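Local coordinates for MRG701 (Oryza sativa, PDB 5IN1), which probably reads methylated histone tails through its chromodomain as an MRG-family chromatin protein, and forms dimers through a distinctive interface described for MRG proteins of green plants, at residues Y12-E26 with Y34-W48. Sequence-based numbering, arbitrary orientation.
Sequences YHGPLLYEAKVQKSE and YHVHYLGWSKSWDEW
His13 lies edge-on to two rings and offers a face to a third. Trp41 CZ3 stands 3.4 Å over the imidazole centre, an edge-to-face pair with planes at 83°. The histidine's own edge meets the face of Tyr38, through CD2 3.5 Å from Tyr38 CZ, and the face of Trp45, through CE1 and NE2. Its CG is anti to the backbone N (chi1 -156°), which carries the ring among these aromatics; Trp41 also turns its CZ2 edge onto one face of Tyr18. With an alanine here, the Trp41 edge and the Trp45 face are likely to lose the imidazole each packs on and become freer to turn. The cluster is consistent with the aromatic cage by which chromodomains bind methyl-lysine. Further along the hairpin a classic beta bulge sets Gln23 and Lys24 opposite His35: Gln23 N lies 2.7 Å from His35 O, whereas the Lys24 N bond to that oxygen is weak. Gln23 OE1 accepts from His35 ND1 at 2.7 Å, near the imidazole plane. Strands 16-28 and 31-38 form an antiparallel hairpin, as the paired bonds Lys21 N to His37 O (2.9 Å) and His37 N to Lys21 O (3.0 Å) attest, flanked by strands 8-13 and 47-50; Leu17 packs on helix 59-70, and Glu26 continues the sheet into the second subunit.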
ATOM      1  N   TYR A  12       0.731  18.370  -9.852  1.00  4.79           N
ATOM      2  CA  TYR A  12       0.061  19.121 -10.896  1.00  4.96           C
ATOM      3  C   TYR A  12      -1.250  19.695 -10.382  1.00  6.15           C
ATOM      4  O   TYR A  12      -2.007  19.029  -9.682  1.00  8.48           O
ATOM      5  CB  TYR A  12      -0.202  18.246 -12.116  1.00  6.20           C
ATOM      6  CG  TYR A  12       1.006  18.003 -12.975  1.00  5.97           C
ATOM      7  CD1 TYR A  12       1.575  19.037 -13.688  1.00  5.21           C
ATOM      8  CD2 TYR A  12       1.581  16.737 -13.082  1.00  6.48           C
ATOM      9  CE1 TYR A  12       2.683  18.842 -14.494  1.00  5.16           C
ATOM     10  CE2 TYR A  12       2.686  16.531 -13.890  1.00  6.88           C
ATOM     11  CZ  TYR A  12       3.220  17.581 -14.601  1.00  6.51           C
ATOM     12  OH  TYR A  12       4.335  17.399 -15.411  1.00 10.64           O
ATOM     13  N   HIS A  13      -1.515  20.940 -10.731  1.00  5.86           N
ATOM     14  CA  HIS A  13      -2.849  21.494 -10.561  1.00  7.47           C
ATOM     15  C   HIS A  13      -3.033  22.341 -11.793  1.00  8.33           C
ATOM     16  O   HIS A  13      -2.541  23.458 -11.863  1.00  8.21           O
ATOM     17  CB  HIS A  13      -2.984  22.308  -9.277  1.00  9.15           C
ATOM     18  CG  HIS A  13      -4.387  22.398  -8.778  1.00  9.97           C
ATOM     19  ND1 HIS A  13      -5.265  23.368  -9.207  1.00 17.00           N
ATOM     20  CD2 HIS A  13      -5.075  21.628  -7.900  1.00 16.39           C
ATOM     21  CE1 HIS A  13      -6.427  23.206  -8.603  1.00 16.79           C
ATOM     22  NE2 HIS A  13      -6.341  22.157  -7.807  1.00 18.85           N
ATOM     23  N   GLY A  14      -3.676  21.785 -12.810  1.00  9.73           N
ATOM     24  CA  GLY A  14      -3.477  22.338 -14.131  1.00  8.57           C
ATOM     25  C   GLY A  14      -2.062  22.004 -14.562  1.00  6.65           C
ATOM     26  O   GLY A  14      -1.419  21.139 -13.977  1.00  7.49           O
ATOM     27  N   PRO A  15      -1.562  22.694 -15.591  1.00  5.99           N
ATOM     28  CA  PRO A  15      -0.317  22.276 -16.241  1.00  6.57           C
ATOM     29  C   PRO A  15       0.965  22.604 -15.488  1.00  7.97           C
ATOM     30  O   PRO A  15       2.024  22.168 -15.932  1.00 12.34           O
ATOM     31  CB  PRO A  15      -0.369  23.011 -17.586  1.00  9.34           C
ATOM     32  CG  PRO A  15      -1.218  24.204 -17.300  1.00 10.34           C
ATOM     33  CD  PRO A  15      -2.257  23.757 -16.336  1.00  8.45           C
ATOM     34  N   LEU A  16       0.893  23.325 -14.378  1.00  6.37           N
ATOM     35  CA  LEU A  16       2.103  23.651 -13.631  1.00  6.16           C
ATOM     36  C   LEU A  16       2.226  22.752 -12.412  1.00  4.22           C
ATOM     37  O   LEU A  16       1.231  22.210 -11.920  1.00  5.25           O
ATOM     38  CB  LEU A  16       2.118  25.130 -13.198  1.00  5.75           C
ATOM     39  CG  LEU A  16       2.018  26.159 -14.325  1.00  6.25           C
ATOM     40  CD1 LEU A  16       1.970  27.565 -13.756  1.00  8.64           C
ATOM     41  CD2 LEU A  16       3.216  26.010 -15.256  1.00  9.42           C
ATOM     42  N   LEU A  17       3.449  22.643 -11.903  1.00  4.94           N
ATOM     43  CA  LEU A  17       3.729  21.868 -10.705  1.00  4.10           C
ATOM     44  C   LEU A  17       3.817  22.742  -9.461  1.00  4.55           C
ATOM     45  O   LEU A  17       4.516  23.757  -9.465  1.00  5.69           O
ATOM     46  CB  LEU A  17       5.043  21.109 -10.880  1.00  4.70           C
ATOM     47  CG  LEU A  17       4.957  19.912 -11.833  1.00  4.90           C
ATOM     48  CD1 LEU A  17       6.345  19.441 -12.219  1.00  6.19           C
ATOM     49  CD2 LEU A  17       4.151  18.779 -11.182  1.00  7.00           C
ATOM     50  N   TYR A  18       3.158  22.308  -8.383  1.00  4.38           N
ATOM     51  CA  TYR A  18       3.136  23.059  -7.122  1.00  3.71           C
ATOM     52  C   TYR A  18       3.640  22.176  -5.987  1.00  4.10           C
ATOM     53  O   TYR A  18       3.374  20.963  -5.957  1.00  4.35           O
ATOM     54  CB  TYR A  18       1.717  23.549  -6.800  1.00  4.64           C
ATOM     55  CG  TYR A  18       1.145  24.431  -7.877  1.00  4.26           C
ATOM     56  CD1 TYR A  18       1.282  25.810  -7.825  1.00  5.32           C
ATOM     57  CD2 TYR A  18       0.503  23.876  -8.980  1.00  4.71           C
ATOM     58  CE1 TYR A  18       0.785  26.616  -8.834  1.00  5.20           C
ATOM     59  CE2 TYR A  18       0.010  24.680 -10.002  1.00  5.44           C
ATOM     60  CZ  TYR A  18       0.148  26.036  -9.912  1.00  4.61           C
ATOM     61  OH  TYR A  18      -0.358  26.812 -10.919  1.00  6.45           O
ATOM     62  N   GLU A  19       4.369  22.756  -5.047  1.00  4.18           N
ATOM     63  CA  GLU A  19       4.742  21.976  -3.885  1.00  4.80           C
ATOM     64  C   GLU A  19       3.500  21.667  -3.054  1.00  5.32           C
ATOM     65  O   GLU A  19       2.625  22.522  -2.866  1.00  5.45           O
ATOM     66  CB  GLU A  19       5.795  22.696  -3.043  1.00  4.35           C
ATOM     67  CG  GLU A  19       6.491  21.715  -2.107  1.00  6.13           C
ATOM     68  CD  GLU A  19       7.674  22.309  -1.351  1.00  6.02           C
ATOM     69  OE1 GLU A  19       7.759  23.545  -1.208  1.00  6.24           O
ATOM     70  OE2 GLU A  19       8.531  21.502  -0.909  1.00  8.20           O
ATOM     71  N   ALA A  20       3.433  20.435  -2.565  1.00  5.30           N
ATOM     72  CA  ALA A  20       2.310  19.967  -1.769  1.00  4.53           C
ATOM     73  C   ALA A  20       2.835  19.064  -0.684  1.00  5.66           C
ATOM     74  O   ALA A  20       3.976  18.605  -0.758  1.00  6.21           O
ATOM     75  CB  ALA A  20       1.290  19.216  -2.644  1.00  6.95           C
ATOM     76  N   LYS A  21       2.007  18.791   0.316  1.00  5.71           N
ATOM     77  CA  LYS A  21       2.378  17.817   1.322  1.00  7.13           C
ATOM     78  C   LYS A  21       1.313  16.731   1.423  1.00  6.85           C
ATOM     79  O   LYS A  21       0.104  16.990   1.353  1.00  6.67           O
ATOM     80  CB  LYS A  21       2.598  18.482   2.671  1.00 10.95           C
ATOM     81  CG  LYS A  21       1.385  19.149   3.223  1.00 16.61           C
ATOM     82  CD  LYS A  21       1.673  19.729   4.595  1.00 23.11           C
ATOM     83  CE  LYS A  21       0.597  20.717   5.006  1.00 25.29           C
ATOM     84  NZ  LYS A  21       1.134  22.101   5.139  1.00 26.55           N
ATOM     85  N   VAL A  22       1.777  15.504   1.588  1.00  6.93           N
ATOM     86  CA  VAL A  22       0.885  14.365   1.759  1.00  7.09           C
ATOM     87  C   VAL A  22       0.344  14.339   3.187  1.00  7.47           C
ATOM     88  O   VAL A  22       1.116  14.271   4.140  1.00  9.70           O
ATOM     89  CB  VAL A  22       1.612  13.049   1.447  1.00  8.52           C
ATOM     90  CG1 VAL A  22       0.685  11.857   1.714  1.00  8.15           C
ATOM     91  CG2 VAL A  22       2.107  13.048   0.023  1.00 11.40           C
ATOM     92  N   GLN A  23      -0.973  14.429   3.320  1.00  7.92           N
ATOM     93  CA  GLN A  23      -1.655  14.399   4.616  1.00  8.93           C
ATOM     94  C   GLN A  23      -1.982  12.968   5.021  1.00 10.79           C
ATOM     95  O   GLN A  23      -1.889  12.617   6.195  1.00 15.31           O
ATOM     96  CB  GLN A  23      -2.943  15.219   4.572  1.00  8.81           C
ATOM     97  CG  GLN A  23      -2.737  16.704   4.326  1.00 10.32           C
ATOM     98  CD  GLN A  23      -4.022  17.398   3.935  1.00  9.95           C
ATOM     99  OE1 GLN A  23      -4.733  16.949   3.031  1.00 11.97           O
ATOM    100  NE2 GLN A  23      -4.335  18.495   4.609  1.00 12.85           N
ATOM    101  N   LYS A  24      -2.383  12.153   4.047  1.00  9.12           N
ATOM    102  CA  LYS A  24      -2.778  10.764   4.283  1.00 10.85           C
ATOM    103  C   LYS A  24      -2.487   9.937   3.038  1.00  8.73           C
ATOM    104  O   LYS A  24      -2.628  10.435   1.926  1.00  8.44           O
ATOM    105  CB  LYS A  24      -4.268  10.687   4.652  1.00 16.57           C
ATOM    106  CG  LYS A  24      -4.557  11.085   6.104  1.00 27.18           C
ATOM    107  CD  LYS A  24      -6.047  11.127   6.445  1.00 29.16           C
ATOM    108  CE  LYS A  24      -6.329  12.176   7.527  1.00 33.07           C
ATOM    109  NZ  LYS A  24      -6.749  11.595   8.838  1.00 35.90           N
ATOM    110  N   SER A  25      -2.086   8.681   3.229  1.00  8.86           N
ATOM    111  CA  SER A  25      -1.871   7.735   2.137  1.00  7.87           C
ATOM    112  C   SER A  25      -2.746   6.509   2.378  1.00  9.09           C
ATOM    113  O   SER A  25      -2.815   6.002   3.500  1.00 10.79           O
ATOM    114  CB  SER A  25      -0.402   7.307   2.040  1.00  8.84           C
ATOM    115  OG  SER A  25       0.474   8.430   1.981  1.00 11.95           O
ATOM    116  N   GLU A  26      -3.425   6.041   1.336  1.00  7.67           N
ATOM    117  CA  GLU A  26      -4.249   4.832   1.442  1.00  8.69           C
ATOM    118  C   GLU A  26      -4.093   3.982   0.207  1.00  8.28           C
ATOM    119  O   GLU A  26      -3.877   4.508  -0.884  1.00  8.63           O
ATOM    120  CB  GLU A  26      -5.729   5.178   1.627  1.00  9.22           C
ATOM    121  CG  GLU A  26      -6.068   5.886   2.929  1.00 13.06           C
ATOM    122  CD  GLU A  26      -7.522   6.316   2.981  1.00 12.45           C
ATOM    123  OE1 GLU A  26      -8.244   6.084   1.987  1.00 13.16           O
ATOM    124  OE2 GLU A  26      -7.941   6.888   4.007  1.00 16.48           O
ATOM    125  N   TYR A  34      -3.574   9.643  -2.322  1.00  7.38           N
ATOM    126  CA  TYR A  34      -2.902  10.550  -1.414  1.00  6.87           C
ATOM    127  C   TYR A  34      -3.758  11.784  -1.218  1.00  6.58           C
ATOM    128  O   TYR A  34      -4.154  12.420  -2.199  1.00  7.42           O
ATOM    129  CB  TYR A  34      -1.538  10.948  -1.973  1.00  8.68           C
ATOM    130  CG  TYR A  34      -0.652   9.775  -2.319  1.00  8.04           C
ATOM    131  CD1 TYR A  34       0.057   9.109  -1.330  1.00  6.23           C
ATOM    132  CD2 TYR A  34      -0.533   9.322  -3.620  1.00  7.16           C
ATOM    133  CE1 TYR A  34       0.869   8.023  -1.641  1.00  8.62           C
ATOM    134  CE2 TYR A  34       0.277   8.253  -3.935  1.00  9.33           C
ATOM    135  CZ  TYR A  34       0.983   7.616  -2.943  1.00  9.08           C
ATOM    136  OH  TYR A  34       1.787   6.536  -3.258  1.00 12.25           O
ATOM    137  N   HIS A  35      -4.029  12.133   0.033  1.00  7.23           N
ATOM    138  CA  HIS A  35      -4.771  13.352   0.314  1.00  7.29           C
ATOM    139  C   HIS A  35      -3.714  14.410   0.519  1.00  7.66           C
ATOM    140  O   HIS A  35      -2.899  14.300   1.430  1.00  8.52           O
ATOM    141  CB  HIS A  35      -5.683  13.218   1.546  1.00  9.29           C
ATOM    142  CG  HIS A  35      -6.833  14.176   1.553  1.00  9.99           C
ATOM    143  ND1 HIS A  35      -6.770  15.422   2.147  1.00 10.26           N
ATOM    144  CD2 HIS A  35      -8.085  14.074   1.035  1.00  8.86           C
ATOM    145  CE1 HIS A  35      -7.930  16.038   1.999  1.00 12.64           C
ATOM    146  NE2 HIS A  35      -8.745  15.244   1.332  1.00 11.00           N
ATOM    147  N   VAL A  36      -3.703  15.411  -0.358  1.00  6.07           N
ATOM    148  CA  VAL A  36      -2.633  16.398  -0.353  1.00  7.31           C
ATOM    149  C   VAL A  36      -3.146  17.793  -0.058  1.00  7.27           C
ATOM    150  O   VAL A  36      -4.293  18.128  -0.351  1.00  6.63           O
ATOM    151  CB  VAL A  36      -1.869  16.407  -1.702  1.00  7.11           C
ATOM    152  CG1 VAL A  36      -1.229  15.028  -1.963  1.00  8.49           C
ATOM    153  CG2 VAL A  36      -2.770  16.852  -2.877  1.00  7.75           C
ATOM    154  N   HIS A  37      -2.266  18.593   0.548  1.00  5.70           N
ATOM    155  CA  HIS A  37      -2.483  20.016   0.741  1.00  6.48           C
ATOM    156  C   HIS A  37      -1.462  20.770  -0.116  1.00  6.00           C
ATOM    157  O   HIS A  37      -0.279  20.462  -0.048  1.00  5.70           O
ATOM    158  CB  HIS A  37      -2.334  20.399   2.223  1.00  8.61           C
ATOM    159  CG  HIS A  37      -2.314  21.881   2.447  1.00  7.22           C
ATOM    160  ND1 HIS A  37      -3.430  22.661   2.261  1.00  8.62           N
ATOM    161  CD2 HIS A  37      -1.312  22.727   2.786  1.00  8.58           C
ATOM    162  CE1 HIS A  37      -3.124  23.929   2.482  1.00  9.50           C
ATOM    163  NE2 HIS A  37      -1.844  23.997   2.810  1.00  8.66           N
ATOM    164  N   TYR A  38      -1.925  21.727  -0.921  1.00  5.28           N
ATOM    165  CA  TYR A  38      -1.042  22.517  -1.765  1.00  5.64           C
ATOM    166  C   TYR A  38      -0.478  23.649  -0.929  1.00  5.43           C
ATOM    167  O   TYR A  38      -1.246  24.412  -0.340  1.00  6.67           O
ATOM    168  CB  TYR A  38      -1.792  23.042  -2.996  1.00  6.00           C
ATOM    169  CG  TYR A  38      -2.338  21.920  -3.866  1.00  7.61           C
ATOM    170  CD1 TYR A  38      -1.605  21.435  -4.947  1.00  7.70           C
ATOM    171  CD2 TYR A  38      -3.573  21.330  -3.590  1.00  6.83           C
ATOM    172  CE1 TYR A  38      -2.098  20.395  -5.739  1.00  9.23           C
ATOM    173  CE2 TYR A  38      -4.078  20.304  -4.384  1.00  9.43           C
ATOM    174  CZ  TYR A  38      -3.324  19.832  -5.434  1.00 10.23           C
ATOM    175  OH  TYR A  38      -3.832  18.803  -6.210  1.00 12.80           O
ATOM    176  N   LEU A  39       0.850  23.742  -0.844  1.00  4.92           N
ATOM    177  CA  LEU A  39       1.442  24.672   0.126  1.00  6.42           C
ATOM    178  C   LEU A  39       1.119  26.115  -0.250  1.00  7.12           C
ATOM    179  O   LEU A  39       1.343  26.542  -1.392  1.00  6.10           O
ATOM    180  CB  LEU A  39       2.956  24.496   0.228  1.00  6.12           C
ATOM    181  CG  LEU A  39       3.431  23.097   0.604  1.00  6.17           C
ATOM    182  CD1 LEU A  39       4.906  23.117   0.954  1.00  8.47           C
ATOM    183  CD2 LEU A  39       2.599  22.521   1.751  1.00 10.33           C
ATOM    184  N   GLY A  40       0.609  26.868   0.726  1.00  7.15           N
ATOM    185  CA  GLY A  40       0.227  28.253   0.518  1.00  6.49           C
ATOM    186  C   GLY A  40      -1.176  28.445  -0.039  1.00  7.80           C
ATOM    187  O   GLY A  40      -1.624  29.587  -0.179  1.00  9.75           O
ATOM    188  N   TRP A  41      -1.869  27.346  -0.353  1.00  7.28           N
ATOM    189  CA  TRP A  41      -3.225  27.424  -0.904  1.00  9.02           C
ATOM    190  C   TRP A  41      -4.274  27.202   0.170  1.00  8.84           C
ATOM    191  O   TRP A  41      -3.971  26.686   1.238  1.00  9.50           O
ATOM    192  CB  TRP A  41      -3.429  26.384  -2.007  1.00  8.33           C
ATOM    193  CG  TRP A  41      -2.812  26.717  -3.313  1.00 10.33           C
ATOM    194  CD1 TRP A  41      -1.819  27.628  -3.553  1.00 16.13           C
ATOM    195  CD2 TRP A  41      -3.159  26.154  -4.585  1.00  9.59           C
ATOM    196  NE1 TRP A  41      -1.526  27.659  -4.894  1.00 12.43           N
ATOM    197  CE2 TRP A  41      -2.334  26.766  -5.550  1.00 15.30           C
ATOM    198  CE3 TRP A  41      -4.103  25.214  -5.001  1.00 12.82           C
ATOM    199  CZ2 TRP A  41      -2.402  26.443  -6.904  1.00 15.84           C
ATOM    200  CZ3 TRP A  41      -4.170  24.898  -6.348  1.00 15.02           C
ATOM    201  CH2 TRP A  41      -3.327  25.522  -7.285  1.00 13.76           C
ATOM    202  N   SER A  42      -5.509  27.589  -0.134  1.00 10.27           N
ATOM    203  CA  SER A  42      -6.644  27.321   0.740  1.00 12.14           C
ATOM    204  C   SER A  42      -6.790  25.828   1.017  1.00 11.86           C
ATOM    205  O   SER A  42      -6.546  25.003   0.135  1.00 10.70           O
ATOM    206  CB  SER A  42      -7.936  27.845   0.102  1.00 12.88           C
ATOM    207  OG  SER A  42      -9.077  27.434   0.832  1.00 14.82           O
ATOM    208  N   LYS A  43      -7.218  25.486   2.228  1.00 11.05           N
ATOM    209  CA  LYS A  43      -7.540  24.105   2.576  1.00 12.15           C
ATOM    210  C   LYS A  43      -8.699  23.569   1.733  1.00 10.97           C
ATOM    211  O   LYS A  43      -8.838  22.357   1.585  1.00 11.40           O
ATOM    212  CB  LYS A  43      -7.880  23.986   4.063  1.00 16.62           C
ATOM    213  CG  LYS A  43      -6.787  24.439   5.016  1.00 22.24           C
ATOM    214  CD  LYS A  43      -5.474  23.680   4.801  1.00 26.30           C
ATOM    215  CE  LYS A  43      -5.528  22.245   5.315  1.00 22.12           C
ATOM    216  NZ  LYS A  43      -4.225  21.550   5.197  1.00 25.38           N
ATOM    217  N   SER A  44      -9.514  24.462   1.174  1.00 11.44           N
ATOM    218  CA  SER A  44     -10.562  24.087   0.219  1.00 14.34           C
ATOM    219  C   SER A  44     -10.042  23.231  -0.928  1.00 10.73           C
ATOM    220  O   SER A  44     -10.781  22.406  -1.469  1.00 10.12           O
ATOM    221  CB  SER A  44     -11.242  25.330  -0.365  1.00 16.43           C
ATOM    222  OG  SER A  44     -12.047  25.978   0.605  1.00 16.18           O
ATOM    223  N   TRP A  45      -8.778  23.418  -1.308  1.00  9.31           N
ATOM    224  CA  TRP A  45      -8.233  22.661  -2.424  1.00  8.52           C
ATOM    225  C   TRP A  45      -7.634  21.305  -2.019  1.00  8.83           C
ATOM    226  O   TRP A  45      -7.255  20.539  -2.897  1.00  8.98           O
ATOM    227  CB  TRP A  45      -7.176  23.486  -3.174  1.00 10.00           C
ATOM    228  CG  TRP A  45      -7.736  24.591  -4.042  1.00 13.06           C
ATOM    229  CD1 TRP A  45      -7.649  25.933  -3.810  1.00 21.16           C
ATOM    230  CD2 TRP A  45      -8.444  24.439  -5.279  1.00 18.19           C
ATOM    231  NE1 TRP A  45      -8.259  26.628  -4.827  1.00 20.97           N
ATOM    232  CE2 TRP A  45      -8.766  25.737  -5.734  1.00 17.11           C
ATOM    233  CE3 TRP A  45      -8.851  23.342  -6.037  1.00 17.35           C
ATOM    234  CZ2 TRP A  45      -9.461  25.964  -6.924  1.00 20.90           C
ATOM    235  CZ3 TRP A  45      -9.549  23.575  -7.221  1.00 21.58           C
ATOM    236  CH2 TRP A  45      -9.842  24.871  -7.644  1.00 21.21           C
ATOM    237  N   ASP A  46      -7.567  21.001  -0.722  1.00  8.11           N
ATOM    238  CA  ASP A  46      -7.072  19.693  -0.279  1.00  8.35           C
ATOM    239  C   ASP A  46      -7.898  18.587  -0.928  1.00  9.12           C
ATOM    240  O   ASP A  46      -9.131  18.686  -0.974  1.00 11.71           O
ATOM    241  CB  ASP A  46      -7.153  19.546   1.235  1.00  8.59           C
ATOM    242  CG  ASP A  46      -6.240  20.496   1.981  1.00  9.17           C
ATOM    243  OD1 ASP A  46      -5.556  21.344   1.365  1.00  9.78           O
ATOM    244  OD2 ASP A  46      -6.232  20.400   3.219  1.00 12.19           O
ATOM    245  N   GLU A  47      -7.238  17.557  -1.441  1.00  7.13           N
ATOM    246  CA  GLU A  47      -7.963  16.564  -2.233  1.00  8.47           C
ATOM    247  C   GLU A  47      -7.200  15.260  -2.340  1.00  7.97           C
ATOM    248  O   GLU A  47      -5.986  15.214  -2.136  1.00  7.97           O
ATOM    249  CB  GLU A  47      -8.247  17.100  -3.633  1.00 13.10           C
ATOM    250  CG  GLU A  47      -6.978  17.337  -4.439  1.00 10.36           C
ATOM    251  CD  GLU A  47      -7.257  17.861  -5.838  1.00 16.54           C
ATOM    252  OE1 GLU A  47      -6.318  18.396  -6.458  1.00 12.14           O
ATOM    253  OE2 GLU A  47      -8.413  17.765  -6.303  1.00 19.50           O
ATOM    254  N   TRP A  48      -7.931  14.196  -2.661  1.00  8.39           N
ATOM    255  CA  TRP A  48      -7.330  12.917  -2.988  1.00  6.55           C
ATOM    256  C   TRP A  48      -6.819  12.922  -4.410  1.00  7.37           C
ATOM    257  O   TRP A  48      -7.544  13.299  -5.336  1.00 10.13           O
ATOM    258  CB  TRP A  48      -8.338  11.769  -2.869  1.00  8.31           C
ATOM    259  CG  TRP A  48      -8.773  11.421  -1.496  1.00  8.34           C
ATOM    260  CD1 TRP A  48      -9.997  11.667  -0.939  1.00 13.25           C
ATOM    261  CD2 TRP A  48      -8.013  10.730  -0.502  1.00  8.02           C
ATOM    262  NE1 TRP A  48     -10.036  11.186   0.340  1.00 12.30           N
ATOM    263  CE2 TRP A  48      -8.830  10.605   0.636  1.00 11.60           C
ATOM    264  CE3 TRP A  48      -6.714  10.203  -0.466  1.00  8.06           C
ATOM    265  CZ2 TRP A  48      -8.390   9.979   1.805  1.00 11.83           C
ATOM    266  CZ3 TRP A  48      -6.276   9.582   0.695  1.00  9.85           C
ATOM    267  CH2 TRP A  48      -7.115   9.474   1.816  1.00  8.35           C
TER